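Local structure of mannitol dehydrogenase (Pseudomonas fluorescens, 1LJ8) at residues A[348-351]-A[352-355]; A[357-360]-A[361-365]. The protein probably catalyses the NAD-dependent interconversion of mannitol and fructose, as a long-chain dehydrogenase of the mannitol dehydrogenase family. All coordinates share one frame; numbering follows the deposited sequence.

Contact 1 of 2, residues A[348-351]-A[352-355]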
loop_
_atom_site.group_PDB
_atom_site.type_symbol
_atom_site.label_atom_id
_atom_site.label_comp_id
_atom_site.label_asym_id
_atom_site.label_seq_id
_atom_site.Cartn_x
_atom_site.Cartn_y
_atom_site.Cartn_z
ATOM N N GLY A 348 21.370 -1.174 12.653
ATOM C CA GLY A 348 21.642 0.042 11.898
ATOM C C GLY A 348 20.588 1.132 12.000
ATOM O O GLY A 348 20.655 2.167 11.326
ATOM N N ILE A 349 19.579 0.899 12.822
ATOM C CA ILE A 349 18.547 1.892 12.960
ATOM C C ILE A 349 18.398 2.260 14.409
ATOM O O ILE A 349 18.345 1.391 15.283
ATOM C CB ILE A 349 17.148 1.360 12.510
ATOM C CG1 ILE A 349 17.159 1.066 11.032
ATOM C CG2 ILE A 349 16.058 2.398 12.866
ATOM C CD1 ILE A 349 17.283 2.309 10.176
ATOM N N ASP A 350 18.333 3.551 14.671
ATOM C CA ASP A 350 18.086 3.993 16.032
ATOM C C ASP A 350 16.564 4.256 16.050
ATOM O O ASP A 350 16.094 5.157 15.368
ATOM C CB ASP A 350 18.825 5.300 16.357
ATOM C CG ASP A 350 18.508 5.766 17.762
ATOM O OD1 ASP A 350 17.638 6.652 17.958
ATOM O OD2 ASP A 350 19.092 5.172 18.693
ATOM N N LEU A 351 15.798 3.489 16.822
ATOM C CA LEU A 351 14.328 3.707 16.821
ATOM C C LEU A 351 13.839 5.090 17.249
ATOM O O LEU A 351 12.859 5.619 16.719
ATOM C CB LEU A 351 13.642 2.650 17.670
ATOM C CG LEU A 351 13.648 1.236 17.062
ATOM C CD1 LEU A 351 13.101 0.246 18.093
ATOM C CD2 LEU A 351 12.782 1.217 15.752
ATOM N N THR A 352 14.494 5.684 18.246
ATOM C CA THR A 352 14.082 7.000 18.672
ATOM C C THR A 352 14.195 7.989 17.534
ATOM O O THR A 352 13.267 8.761 17.294
ATOM C CB THR A 352 14.912 7.488 19.880
ATOM O OG1 THR A 352 14.617 6.648 20.997
ATOM C CG2 THR A 352 14.576 8.937 20.219
ATOM N N ASP A 353 15.317 7.978 16.814
ATOM C CA ASP A 353 15.480 8.899 15.698
ATOM C C ASP A 353 14.493 8.537 14.590
ATOM O O ASP A 353 13.943 9.411 13.942
ATOM C CB ASP A 353 16.918 8.819 15.115
ATOM C CG ASP A 353 18.004 9.346 16.093
ATOM O OD1 ASP A 353 17.675 10.144 16.975
ATOM O OD2 ASP A 353 19.174 8.936 15.962
ATOM N N TYR A 354 14.298 7.249 14.347
ATOM C CA TYR A 354 13.340 6.843 13.290
ATOM C C TYR A 354 11.929 7.381 13.588
ATOM O O TYR A 354 11.267 7.942 12.705
ATOM C CB TYR A 354 13.314 5.322 13.180
ATOM C CG TYR A 354 12.315 4.816 12.142
ATOM C CD1 TYR A 354 12.592 4.899 10.776
ATOM C CD2 TYR A 354 11.104 4.271 12.544
ATOM C CE1 TYR A 354 11.661 4.437 9.817
ATOM C CE2 TYR A 354 10.151 3.811 11.599
ATOM C CZ TYR A 354 10.443 3.897 10.258
ATOM O OH TYR A 354 9.505 3.420 9.360
ATOM N N LYS A 355 11.461 7.232 14.830
ATOM C CA LYS A 355 10.136 7.735 15.186
ATOM C C LYS A 355 10.062 9.253 14.998
ATOM O O LYS A 355 9.045 9.785 14.554
ATOM C CB LYS A 355 9.750 7.328 16.627
ATOM C CG LYS A 355 9.491 5.830 16.772
ATOM C CD LYS A 355 9.155 5.461 18.230
ATOM C CE LYS A 355 10.429 5.397 19.123
ATOM N NZ LYS A 355 10.012 5.058 20.501
HETATM O O HOH W 1 16.396 4.296 20.203
#
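Asp-350 caps the N-terminal end of helix 351-362, turning its carboxylate back onto the first turn where the loop that follows helix 325-339 becomes helical. With CG anti to the backbone N (chi1 178°), the side chain reaches over the open end of the helix, and OD1 takes the Asp-353 N-H at 2.9 Å through its anti lone pair, the one turned away from OD2. OD2 in turn accepts from a water, which itself accepts from Thr-352 N at 3.1 Å. The price is proximity of like charges: OD1 of Asp-350 lies 3.4 Å from OD2 of Asp-353, with the two carboxylate planes 46° apart. The first-turn N-H groups and the positive end of the helix dipole would be expected to ease that repulsion.

The regular backbone pattern starts here too, with Tyr-354 N bonded to Asp-350 O and Lys-355 N to Leu-351 O, both at 2.9 Å. Lys-355 lays its chain past the Leu-351 carbonyl, CE coming within 3.4 Å of O, and bends at chi3; its NZ forms a salt bridge with Asp-336. Ahead of the cap, CG2 of Ile-349 packs at 4.0 Å against CB of Tyr-354, whose side chain also touches Met-294 and Leu-298 of helix 289-313. Ile-349 and Tyr-354, at N' and N4, form a hydrophobic staple beside the Asp-350 N-cap, a combination typical of helix starts.

Contact 2 of 2, residues A[357-360]-A[361-365]; sequences TLVD and RFSNQ
Ser-363 folds its hydroxyl back onto the preceding helical turn, OG donating to Val-359 O at 2.6 Å from above the carbonyl plane, 37° out of it. The torsion that sets OG anti to its own carbonyl carbon (chi1 -59°) brings it there. The same carbonyl takes a weak bond from Ser-363 N, whose N-H also makes a weak one to Asp-360 O, so the hydroxyl supplements poorly aligned amide bonding. Were this an alanine, Val-359 O would probably keep just the weak amide bond from this residue, holding this turn less firmly.

One turn back the bonding is regular: Arg-361 N meets Thr-357 O at 2.8 Å and Phe-362 N meets Leu-358 O at 2.9 Å. Arg-361 runs alongside Leu-358, its NH1 3.8 Å from CD2. A water accepts from NH1 and donates to Thr-357 OG1, itself hydrogen-bonded to Tyr-354 O. Further out, salt bridges from NH2 to Glu-259 and Asp-230 hold the guanidinium; the Arg-361 side chain is about 7 Å from the bound NAD.

Phe-362 stacks on His-303 of helix 289-313, which Leu-358 also touches, and meets helix 318-322, while Leu-358 and Val-359 pack on helix 325-339; Arg-361 also reaches Asp-230, at the end of strand 227-230.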
loop_
_atom_site.group_PDB
_atom_site.type_symbol
_atom_site.label_atom_id
_atom_site.label_comp_id
_atom_site.label_asym_id
_atom_site.label_seq_id
_atom_site.Cartn_x
_atom_site.Cartn_y
_atom_site.Cartn_z
ATOM N N THR A 357 11.690 10.907 12.693
ATOM C CA THR A 357 11.569 11.179 11.262
ATOM C C THR A 357 10.118 10.929 10.790
ATOM O O THR A 357 9.676 11.574 9.846
ATOM C CB THR A 357 12.562 10.367 10.415
ATOM O OG1 THR A 357 12.282 8.963 10.525
ATOM C CG2 THR A 357 14.014 10.649 10.859
ATOM N N LEU A 358 9.364 10.036 11.455
ATOM C CA LEU A 358 7.967 9.823 11.030
ATOM C C LEU A 358 7.175 11.072 11.354
ATOM O O LEU A 358 6.343 11.535 10.555
ATOM C CB LEU A 358 7.353 8.582 11.721
ATOM C CG LEU A 358 8.083 7.276 11.371
ATOM C CD1 LEU A 358 7.373 6.132 12.090
ATOM C CD2 LEU A 358 8.119 7.020 9.864
ATOM N N VAL A 359 7.424 11.649 12.526
ATOM C CA VAL A 359 6.725 12.867 12.874
ATOM C C VAL A 359 7.078 13.942 11.839
ATOM O O VAL A 359 6.197 14.645 11.353
ATOM C CB VAL A 359 7.091 13.343 14.304
ATOM C CG1 VAL A 359 6.502 14.734 14.574
ATOM C CG2 VAL A 359 6.553 12.338 15.294
ATOM N N ASP A 360 8.362 14.048 11.494
ATOM C CA ASP A 360 8.809 15.060 10.517
ATOM C C ASP A 360 8.135 14.858 9.149
ATOM O O ASP A 360 7.649 15.800 8.521
ATOM C CB ASP A 360 10.317 14.993 10.265
ATOM C CG ASP A 360 11.176 15.336 11.516
ATOM O OD1 ASP A 360 10.677 16.038 12.420
ATOM O OD2 ASP A 360 12.348 14.883 11.566
ATOM N N ARG A 361 8.141 13.607 8.678
ATOM C CA ARG A 361 7.526 13.317 7.360
ATOM C C ARG A 361 6.011 13.536 7.350
ATOM O O ARG A 361 5.447 14.076 6.376
ATOM C CB ARG A 361 7.887 11.888 6.927
ATOM C CG ARG A 361 9.367 11.768 6.535
ATOM C CD ARG A 361 9.791 10.281 6.444
ATOM N NE ARG A 361 8.913 9.582 5.483
ATOM C CZ ARG A 361 8.741 8.248 5.461
ATOM N NH1 ARG A 361 9.388 7.468 6.336
ATOM N NH2 ARG A 361 7.910 7.698 4.567
ATOM N N PHE A 362 5.332 13.170 8.426
ATOM C CA PHE A 362 3.888 13.419 8.443
ATOM C C PHE A 362 3.574 14.920 8.572
ATOM O O PHE A 362 2.476 15.342 8.261
ATOM C CB PHE A 362 3.197 12.733 9.637
ATOM C CG PHE A 362 3.066 11.235 9.525
ATOM C CD1 PHE A 362 2.376 10.544 10.523
ATOM C CD2 PHE A 362 3.634 10.517 8.486
ATOM C CE1 PHE A 362 2.260 9.145 10.479
ATOM C CE2 PHE A 362 3.539 9.111 8.425
ATOM C CZ PHE A 362 2.849 8.430 9.430
ATOM N N SER A 363 4.542 15.708 9.063
ATOM C CA SER A 363 4.364 17.160 9.242
ATOM C C SER A 363 4.608 17.941 7.959
ATOM O O SER A 363 4.398 19.174 7.911
ATOM C CB SER A 363 5.299 17.667 10.369
ATOM O OG SER A 363 5.005 16.989 11.595
ATOM N N ASN A 364 5.043 17.229 6.914
ATOM C CA ASN A 364 5.276 17.840 5.580
ATOM C C ASN A 364 3.973 18.541 5.132
ATOM O O ASN A 364 2.945 17.922 4.844
ATOM C CB ASN A 364 5.684 16.703 4.617
ATOM C CG ASN A 364 5.899 17.158 3.184
ATOM O OD1 ASN A 364 5.532 18.264 2.782
ATOM N ND2 ASN A 364 6.487 16.265 2.390
ATOM N N GLN A 365 3.983 19.864 5.073
ATOM C CA GLN A 365 2.744 20.557 4.716
ATOM C C GLN A 365 2.521 20.613 3.218
ATOM O O GLN A 365 1.382 20.605 2.761
ATOM C CB GLN A 365 2.755 22.007 5.243
ATOM C CG GLN A 365 3.270 22.145 6.680
ATOM C CD GLN A 365 2.203 21.911 7.735
ATOM O OE1 GLN A 365 1.140 22.540 7.702
ATOM N NE2 GLN A 365 2.481 21.003 8.693
HETATM O O HOH W 2 11.953 7.818 7.876
#

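Overall arrangement
Coming from helix 325-339, the chain passes through a loop and enters helix 351-362, and both contacts belong to that one helix. Contact 1 closes the turn at its start; contact 2, about 15 Å away between centres, closes turns at its other end, where the chain runs on into a loop. They follow in series, neither enclosing nor crossing the other, with Gln-356 between them. Thr-357 OG1 reaches back to Tyr-354 O, linking the two ranges along the helix. Helix 289-313 lies against both, within the C-terminal domain range, whereas the 361-365 end also reaches strand 227-230 and Leu-88 in the Rossmann domain range.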